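Local atomic coordinates of quinone oxidoreductase (Coxiella burnetii, PDB entry 3TQH), a protein that binds NADPH and probably uses it to reduce quinones. Residues V95-A99 and A131-T136; T238-V244 and R262-L266. All blocks are in the same frame, centred on the assembly; numbering follows the deposited sequence.

Interaction 1 (V95-A99 and A131-T136); sequences VMGIA and AASLPT
M96, a selenomethionine in strand 94-98, reaches across to the junction of helices 128-133 and 135-147 and meets three of its residues. Its CB lies 3.8 Å from CB of A131. With CG placed between the backbone N and the carbonyl carbon (chi1 46°), the chain next carries SE past the same methyl group, 3.9 Å from A131 CB. A bend at chi3 (-52°) then turns the terminal methyl toward the helix junction, where CE comes 3.2 Å from the carbonyl O of A131 and 4.1 Å from CD2 of L134. CG of P135 lies a little farther from this methyl and also meets the backbone of G97, 3.8 Å from G97 O. On the far side of that glycine, I98 lays its CD1 against CB of P135 at 3.4 Å, the two side chains sliding past each other in opposite directions. The same CD1 lies 3.8 Å from OG1 of T136, whose hydroxyl is hydrogen-bonded to D74 and more weakly to K268, an NADPH-binding residue. All the touching residues are buried, and the contact is made by packing, without hydrogen bonds between the two segments. This packing of a strand of the GroES-like domain on the helix junction is part of the medium-chain dehydrogenase/reductase architecture, and T136, which touches the cofactor, brings it into the NADPH pocket.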
ATOM      1  N   VAL A  95      17.051  -4.803   6.763  1.00 19.48           N
ATOM      2  CA  VAL A  95      16.440  -4.671   5.441  1.00 19.17           C
ATOM      3  C   VAL A  95      14.942  -4.404   5.488  1.00 18.13           C
ATOM      4  O   VAL A  95      14.278  -4.642   6.496  1.00 17.34           O
ATOM      5  CB  VAL A  95      16.679  -5.935   4.576  1.00 19.15           C
ATOM      6  CG1 VAL A  95      18.180  -6.129   4.320  1.00 20.57           C
ATOM      7  CG2 VAL A  95      16.063  -7.159   5.235  1.00 17.50           C
HETATM    8  N   MSE A  96      14.428  -3.923   4.362  1.00 18.54           N
HETATM    9  CA  MSE A  96      13.022  -3.578   4.212  1.00 18.05           C
HETATM   10  C   MSE A  96      12.608  -3.865   2.776  1.00 17.70           C
HETATM   11  O   MSE A  96      13.397  -3.690   1.848  1.00 18.36           O
HETATM   12  CB  MSE A  96      12.796  -2.101   4.541  1.00 18.96           C
HETATM   13  CG  MSE A  96      13.817  -1.170   3.888  1.00 23.40           C
HETATM   14 SE   MSE A  96      13.464   0.725   4.164  1.00 32.99          SE
HETATM   15  CE  MSE A  96      11.594   0.789   3.564  1.00 26.05           C
ATOM     16  N   GLY A  97      11.374  -4.320   2.596  1.00 16.44           N
ATOM     17  CA  GLY A  97      10.893  -4.613   1.267  1.00 16.67           C
ATOM     18  C   GLY A  97       9.617  -5.414   1.221  1.00 15.78           C
ATOM     19  O   GLY A  97       8.784  -5.339   2.135  1.00 14.92           O
ATOM     20  N   ILE A  98       9.480  -6.169   0.132  1.00 16.34           N
ATOM     21  CA  ILE A  98       8.286  -6.942  -0.176  1.00 15.96           C
ATOM     22  C   ILE A  98       8.685  -8.402  -0.281  1.00 16.46           C
ATOM     23  O   ILE A  98       9.706  -8.720  -0.886  1.00 17.98           O
ATOM     24  CB  ILE A  98       7.665  -6.526  -1.546  1.00 16.75           C
ATOM     25  CG1 ILE A  98       7.442  -5.014  -1.620  1.00 17.01           C
ATOM     26  CG2 ILE A  98       6.346  -7.250  -1.785  1.00 16.33           C
ATOM     27  CD1 ILE A  98       6.476  -4.510  -0.609  1.00 17.10           C
ATOM     28  N   ALA A  99       7.875  -9.290   0.278  1.00 15.84           N
ATOM     29  CA  ALA A  99       8.149 -10.720   0.199  1.00 16.78           C
ATOM     30  C   ALA A  99       6.923 -11.491  -0.291  1.00 16.99           C
ATOM     31  O   ALA A  99       5.796 -11.224   0.122  1.00 16.24           O
ATOM     32  CB  ALA A  99       8.613 -11.245   1.554  1.00 16.29           C
ATOM     33  N   ALA A 131       9.820   1.415   8.379  1.00 15.85           N
ATOM     34  CA  ALA A 131      10.324   0.720   7.197  1.00 15.62           C
ATOM     35  C   ALA A 131       9.324  -0.294   6.628  1.00 14.25           C
ATOM     36  O   ALA A 131       9.247  -0.462   5.417  1.00 14.15           O
ATOM     37  CB  ALA A 131      11.654   0.040   7.500  1.00 16.16           C
ATOM     38  N   ALA A 132       8.575  -0.970   7.499  1.00 13.75           N
ATOM     39  CA  ALA A 132       7.609  -1.985   7.065  1.00 12.77           C
ATOM     40  C   ALA A 132       6.312  -1.354   6.572  1.00 12.39           C
ATOM     41  O   ALA A 132       5.564  -1.975   5.836  1.00 11.76           O
ATOM     42  CB  ALA A 132       7.312  -2.963   8.200  1.00 12.44           C
ATOM     43  N   SER A 133       6.049  -0.120   6.984  1.00 13.47           N
ATOM     44  CA  SER A 133       4.822   0.581   6.611  1.00 13.50           C
ATOM     45  C   SER A 133       4.915   1.277   5.255  1.00 14.09           C
ATOM     46  O   SER A 133       3.899   1.682   4.691  1.00 14.18           O
ATOM     47  CB  SER A 133       4.459   1.598   7.693  1.00 14.28           C
ATOM     48  OG  SER A 133       4.126   0.942   8.910  1.00 14.18           O
ATOM     49  N   LEU A 134       6.127   1.391   4.730  1.00 14.98           N
ATOM     50  CA  LEU A 134       6.395   2.221   3.559  1.00 16.26           C
ATOM     51  C   LEU A 134       6.253   1.550   2.177  1.00 16.28           C
ATOM     52  O   LEU A 134       5.684   2.159   1.276  1.00 17.46           O
ATOM     53  CB  LEU A 134       7.794   2.839   3.690  1.00 17.55           C
ATOM     54  CG  LEU A 134       8.183   3.954   2.719  1.00 19.11           C
ATOM     55  CD1 LEU A 134       7.245   5.151   2.817  1.00 19.06           C
ATOM     56  CD2 LEU A 134       9.620   4.371   2.973  1.00 19.60           C
ATOM     57  N   PRO A 135       6.780   0.321   1.989  1.00 15.80           N
ATOM     58  CA  PRO A 135       6.941  -0.203   0.624  1.00 16.16           C
ATOM     59  C   PRO A 135       5.700  -0.198  -0.283  1.00 16.00           C
ATOM     60  O   PRO A 135       5.728   0.448  -1.328  1.00 17.23           O
ATOM     61  CB  PRO A 135       7.439  -1.633   0.863  1.00 15.74           C
ATOM     62  CG  PRO A 135       8.174  -1.542   2.130  1.00 15.46           C
ATOM     63  CD  PRO A 135       7.369  -0.603   2.973  1.00 15.26           C
ATOM     64  N   THR A 136       4.626  -0.885   0.103  1.00 14.73           N
ATOM     65  CA  THR A 136       3.446  -0.952  -0.762  1.00 14.68           C
ATOM     66  C   THR A 136       2.794   0.424  -0.929  1.00 14.81           C
ATOM     67  O   THR A 136       2.631   0.898  -2.053  1.00 15.62           O
ATOM     68  CB  THR A 136       2.398  -1.985  -0.271  1.00 13.79           C
ATOM     69  OG1 THR A 136       2.903  -3.311  -0.476  1.00 14.28           O
ATOM     70  CG2 THR A 136       1.086  -1.830  -1.046  1.00 13.35           C
TER

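Interaction 2 (T238-V244 and R262-L266); sequences TGCIVSV and RAFGL. With NDP (NADPH dihydro-nicotinamide-adenine-dinucleotide phosphate), chain B.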
ATOM      1  N   THR A 238      -7.326  17.052 -21.613  1.00 24.52           N
ATOM      2  CA  THR A 238      -6.012  16.403 -21.567  1.00 23.80           C
ATOM      3  C   THR A 238      -5.735  15.619 -20.281  1.00 21.18           C
ATOM      4  O   THR A 238      -4.661  15.056 -20.127  1.00 20.58           O
ATOM      5  CB  THR A 238      -4.882  17.445 -21.702  1.00 25.04           C
ATOM      6  OG1 THR A 238      -5.074  18.487 -20.732  1.00 25.09           O
ATOM      7  CG2 THR A 238      -4.875  18.033 -23.083  1.00 27.17           C
ATOM      8  N   GLY A 239      -6.687  15.593 -19.358  1.00 19.68           N
ATOM      9  CA  GLY A 239      -6.477  14.946 -18.072  1.00 17.68           C
ATOM     10  C   GLY A 239      -6.569  13.435 -18.151  1.00 16.63           C
ATOM     11  O   GLY A 239      -7.092  12.881 -19.119  1.00 16.91           O
ATOM     12  N   CYS A 240      -6.055  12.771 -17.121  1.00 15.14           N
ATOM     13  CA  CYS A 240      -6.117  11.319 -17.036  1.00 14.77           C
ATOM     14  C   CYS A 240      -6.499  10.863 -15.635  1.00 12.93           C
ATOM     15  O   CYS A 240      -6.227  11.545 -14.650  1.00 12.23           O
ATOM     16  CB  CYS A 240      -4.777  10.701 -17.424  1.00 15.16           C
ATOM     17  SG  CYS A 240      -3.458  11.088 -16.265  1.00 16.55           S
ATOM     18  N   ILE A 241      -7.141   9.702 -15.568  1.00 12.32           N
ATOM     19  CA  ILE A 241      -7.468   9.068 -14.300  1.00 10.93           C
ATOM     20  C   ILE A 241      -6.619   7.802 -14.139  1.00 10.49           C
ATOM     21  O   ILE A 241      -6.497   6.993 -15.062  1.00 10.62           O
ATOM     22  CB  ILE A 241      -8.990   8.760 -14.183  1.00 11.20           C
ATOM     23  CG1 ILE A 241      -9.318   8.096 -12.843  1.00 10.02           C
ATOM     24  CG2 ILE A 241      -9.487   7.895 -15.351  1.00 11.51           C
ATOM     25  CD1 ILE A 241     -10.802   7.843 -12.648  1.00  9.54           C
ATOM     26  N   VAL A 242      -6.000   7.675 -12.967  1.00  9.83           N
ATOM     27  CA  VAL A 242      -5.292   6.469 -12.567  1.00  9.39           C
ATOM     28  C   VAL A 242      -6.134   5.785 -11.502  1.00  9.37           C
ATOM     29  O   VAL A 242      -6.159   6.213 -10.344  1.00  8.67           O
ATOM     30  CB  VAL A 242      -3.899   6.787 -12.007  1.00  8.97           C
ATOM     31  CG1 VAL A 242      -3.185   5.507 -11.619  1.00  8.07           C
ATOM     32  CG2 VAL A 242      -3.085   7.566 -13.037  1.00  9.52           C
ATOM     33  N   SER A 243      -6.839   4.731 -11.906  1.00 10.28           N
ATOM     34  CA  SER A 243      -7.702   3.996 -10.993  1.00 10.69           C
ATOM     35  C   SER A 243      -6.932   2.816 -10.421  1.00 10.65           C
ATOM     36  O   SER A 243      -6.622   1.869 -11.138  1.00 11.58           O
ATOM     37  CB  SER A 243      -8.977   3.537 -11.707  1.00 11.81           C
ATOM     38  OG  SER A 243      -9.995   3.249 -10.761  1.00 12.21           O
ATOM     39  N   VAL A 244      -6.637   2.889  -9.121  1.00 10.17           N
ATOM     40  CA  VAL A 244      -5.653   2.022  -8.463  1.00  9.89           C
ATOM     41  C   VAL A 244      -6.187   0.643  -8.017  1.00 10.87           C
ATOM     42  O   VAL A 244      -5.464  -0.349  -8.134  1.00 11.49           O
ATOM     43  CB  VAL A 244      -4.983   2.773  -7.272  1.00  9.14           C
ATOM     44  CG1 VAL A 244      -4.059   1.858  -6.469  1.00  8.34           C
ATOM     45  CG2 VAL A 244      -4.211   3.982  -7.788  1.00  8.53           C
ATOM     46  N   ARG A 262      -8.324   9.979 -21.088  1.00 20.35           N
ATOM     47  CA  ARG A 262      -7.238   9.045 -20.803  1.00 19.93           C
ATOM     48  C   ARG A 262      -7.423   8.376 -19.440  1.00 18.14           C
ATOM     49  O   ARG A 262      -7.767   9.030 -18.454  1.00 17.22           O
ATOM     50  CB  ARG A 262      -5.885   9.754 -20.869  1.00 20.23           C
ATOM     51  CG  ARG A 262      -5.540  10.252 -22.248  1.00 23.37           C
ATOM     52  CD  ARG A 262      -4.058  10.576 -22.399  1.00 26.42           C
ATOM     53  NE  ARG A 262      -3.711  11.882 -21.829  1.00 28.44           N
ATOM     54  CZ  ARG A 262      -2.981  12.088 -20.724  1.00 28.40           C
ATOM     55  NH1 ARG A 262      -2.470  11.079 -20.026  1.00 27.30           N
ATOM     56  NH2 ARG A 262      -2.743  13.331 -20.314  1.00 29.29           N
ATOM     57  N   ALA A 263      -7.213   7.064 -19.394  1.00 17.74           N
ATOM     58  CA  ALA A 263      -7.342   6.314 -18.150  1.00 16.53           C
ATOM     59  C   ALA A 263      -6.251   5.255 -18.046  1.00 16.45           C
ATOM     60  O   ALA A 263      -5.820   4.693 -19.049  1.00 17.75           O
ATOM     61  CB  ALA A 263      -8.714   5.673 -18.051  1.00 16.52           C
ATOM     62  N   PHE A 264      -5.806   5.008 -16.822  1.00 15.34           N
ATOM     63  CA  PHE A 264      -4.797   4.000 -16.537  1.00 15.45           C
ATOM     64  C   PHE A 264      -5.214   3.186 -15.318  1.00 14.85           C
ATOM     65  O   PHE A 264      -5.871   3.700 -14.411  1.00 13.01           O
ATOM     66  CB  PHE A 264      -3.448   4.662 -16.224  1.00 15.11           C
ATOM     67  CG  PHE A 264      -2.826   5.370 -17.392  1.00 16.02           C
ATOM     68  CD1 PHE A 264      -2.206   4.649 -18.405  1.00 16.85           C
ATOM     69  CD2 PHE A 264      -2.844   6.758 -17.469  1.00 15.99           C
ATOM     70  CE1 PHE A 264      -1.624   5.300 -19.490  1.00 18.89           C
ATOM     71  CE2 PHE A 264      -2.258   7.420 -18.546  1.00 17.71           C
ATOM     72  CZ  PHE A 264      -1.645   6.692 -19.559  1.00 18.72           C
ATOM     73  N   GLY A 265      -4.828   1.914 -15.312  1.00 15.87           N
ATOM     74  CA  GLY A 265      -4.803   1.128 -14.092  1.00 15.79           C
ATOM     75  C   GLY A 265      -3.440   1.314 -13.450  1.00 15.80           C
ATOM     76  O   GLY A 265      -2.626   2.116 -13.912  1.00 16.09           O
ATOM     77  N   LEU A 266      -3.190   0.574 -12.377  1.00 16.07           N
ATOM     78  CA  LEU A 266      -1.882   0.560 -11.744  1.00 16.09           C
ATOM     79  C   LEU A 266      -1.653  -0.784 -11.074  1.00 16.73           C
ATOM     80  O   LEU A 266      -2.500  -1.251 -10.308  1.00 16.54           O
ATOM     81  CB  LEU A 266      -1.760   1.674 -10.701  1.00 14.98           C
ATOM     82  CG  LEU A 266      -0.320   1.979 -10.272  1.00 15.45           C
ATOM     83  CD1 LEU A 266       0.309   2.964 -11.245  1.00 16.15           C
ATOM     84  CD2 LEU A 266      -0.253   2.525  -8.853  1.00 15.16           C
TER
HETATM   85  PA  NDP B 500      -6.960   2.303   3.001  1.00  9.67           P
HETATM   86  O1A NDP B 500      -7.772   1.271   3.675  1.00  9.38           O
HETATM   87  O2A NDP B 500      -5.759   2.646   3.786  1.00  9.30           O
HETATM   88  O5B NDP B 500      -7.831   3.635   2.776  1.00 10.56           O
HETATM   89  C5B NDP B 500      -8.707   4.063   3.802  1.00 11.36           C
HETATM   90  C4B NDP B 500      -9.194   5.474   3.509  1.00 10.76           C
HETATM   91  O4B NDP B 500     -10.202   5.424   2.521  1.00 10.87           O
HETATM   92  C3B NDP B 500      -9.810   6.183   4.708  1.00 11.55           C
HETATM   93  O3B NDP B 500      -8.935   7.193   5.163  1.00 10.96           O
HETATM   94  C2B NDP B 500     -11.130   6.756   4.201  1.00 11.52           C
HETATM   95  O2B NDP B 500     -11.281   8.128   4.488  1.00 11.55           O
HETATM   96  C1B NDP B 500     -11.048   6.536   2.700  1.00 10.36           C
HETATM   97  N9A NDP B 500     -12.337   6.266   2.046  1.00 10.61           N
HETATM   98  C8A NDP B 500     -13.160   5.186   2.253  1.00 12.21           C
HETATM   99  N7A NDP B 500     -14.229   5.298   1.438  1.00 12.42           N
HETATM  100  C5A NDP B 500     -14.101   6.429   0.715  1.00 10.47           C
HETATM  101  C6A NDP B 500     -14.915   7.007  -0.249  1.00  9.73           C
HETATM  102  N6A NDP B 500     -16.047   6.415  -0.592  1.00 10.57           N
HETATM  103  N1A NDP B 500     -14.538   8.194  -0.836  1.00  8.93           N
HETATM  104  C2A NDP B 500     -13.346   8.797  -0.460  1.00  8.24           C
HETATM  105  N3A NDP B 500     -12.531   8.219   0.497  1.00  8.14           N
HETATM  106  C4A NDP B 500     -12.911   7.049   1.080  1.00  9.65           C
HETATM  107  O3  NDP B 500      -6.574   1.834   1.509  1.00 10.58           O
HETATM  108  PN  NDP B 500      -5.166   2.064   0.753  1.00 10.39           P
HETATM  109  O1N NDP B 500      -4.153   1.156   1.334  1.00 11.69           O
HETATM  110  O2N NDP B 500      -4.842   3.491   0.613  1.00 10.06           O
HETATM  111  O5D NDP B 500      -5.555   1.493  -0.698  1.00 11.43           O
HETATM  112  C5D NDP B 500      -6.661   1.995  -1.424  1.00 10.81           C
HETATM  113  C4D NDP B 500      -7.034   1.018  -2.534  1.00 10.98           C
HETATM  114  O4D NDP B 500      -5.953   0.867  -3.435  1.00 10.77           O
HETATM  115  C3D NDP B 500      -7.360  -0.360  -1.978  1.00 11.92           C
HETATM  116  O3D NDP B 500      -8.528  -0.850  -2.595  1.00 12.00           O
HETATM  117  C2D NDP B 500      -6.146  -1.198  -2.319  1.00 12.48           C
HETATM  118  O2D NDP B 500      -6.458  -2.568  -2.494  1.00 13.55           O
HETATM  119  C1D NDP B 500      -5.639  -0.509  -3.591  1.00 11.98           C
HETATM  120  N1N NDP B 500      -4.193  -0.673  -3.865  1.00 11.57           N
HETATM  121  C2N NDP B 500      -3.825  -1.091  -5.120  1.00 12.08           C
HETATM  122  C3N NDP B 500      -2.496  -1.331  -5.462  1.00 12.08           C
HETATM  123  C7N NDP B 500      -2.111  -1.787  -6.839  1.00 12.38           C
HETATM  124  O7N NDP B 500      -0.748  -2.025  -7.115  1.00 13.05           O
HETATM  125  N7N NDP B 500      -3.053  -1.966  -7.764  1.00 10.79           N
HETATM  126  C4N NDP B 500      -1.445  -1.123  -4.409  1.00 12.70           C
HETATM  127  C5N NDP B 500      -1.909  -0.657  -3.066  1.00 12.66           C
HETATM  128  C6N NDP B 500      -3.271  -0.451  -2.866  1.00 12.52           C
HETATM  129  P2B NDP B 500     -12.344   8.641   5.584  1.00 14.31           P
HETATM  130  O1X NDP B 500     -12.061  10.094   5.871  1.00 14.81           O
HETATM  131  O2X NDP B 500     -12.194   7.852   6.862  1.00 16.49           O
HETATM  132  O3X NDP B 500     -13.759   8.512   5.087  1.00 14.93           O
HETATM  133  O   HOH W   1      -7.986  12.889 -21.434  1.00  2.00           O
HETATM  134  O   HOH W   2      -5.481  -0.544 -11.015  1.00  2.00           O
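R262 sets CG beside its backbone N (chi1 -65°) and bends at chi3 (-80°), which brings one face of its guanidinium against C240 CB and NH2 within reach of T238. These residues belong to a beta-alpha-beta unit in which strands 239-243 and 262-264 run parallel at one margin of the Rossmann-type sheet and helix 249-258 connects them. Three backbone hydrogen bonds join the strands: I241 N to R262 O, F264 N to I241 O at 2.7 Å, and S243 N to F264 O. On one sheet face, C240 CB lies 3.5 Å from R262 NH1 and near the F264 ring, and V242 packs on F264 CB; on the other, packed against helix 249-258, I241 CG2 meets A263 CB at 3.6 Å. R262 NH2 makes a weak hydrogen bond to T238 O, and a water links G239 O with R262 N. Beyond F264 the chains separate, and a second water bridges S243 O and L266 N. The cofactor is held at this end: CG1 of V244 rests 3.3 Å from C2N of the nicotinamide, and the carboxamide N7N donates to both V244 O at 2.9 Å and L266 O at 2.7 Å.

Overall arrangement
The two contacts lie in different parts of the chain, with centres about 26 Å apart, yet each reaches the NADPH pocket, through T136 in one and V244 and L266 in the other. Interaction 1 is wholly buried and joins a strand of the mixed sheet to a helix junction by apolar packing. Interaction 2 joins neighbouring strands at an outer margin of the parallel sheet, held by backbone hydrogen bonds and bridging waters as well as side-chain packing, and its exposed end carries an arginine. Helix 135-147 connects the two regions: its N-terminal part contributes P135 and T136 to interaction 1, and farther along, T140 and Q147 pack against side chains of interaction 2. K268, just beyond the second contact, makes a weak hydrogen bond to T136 of the first.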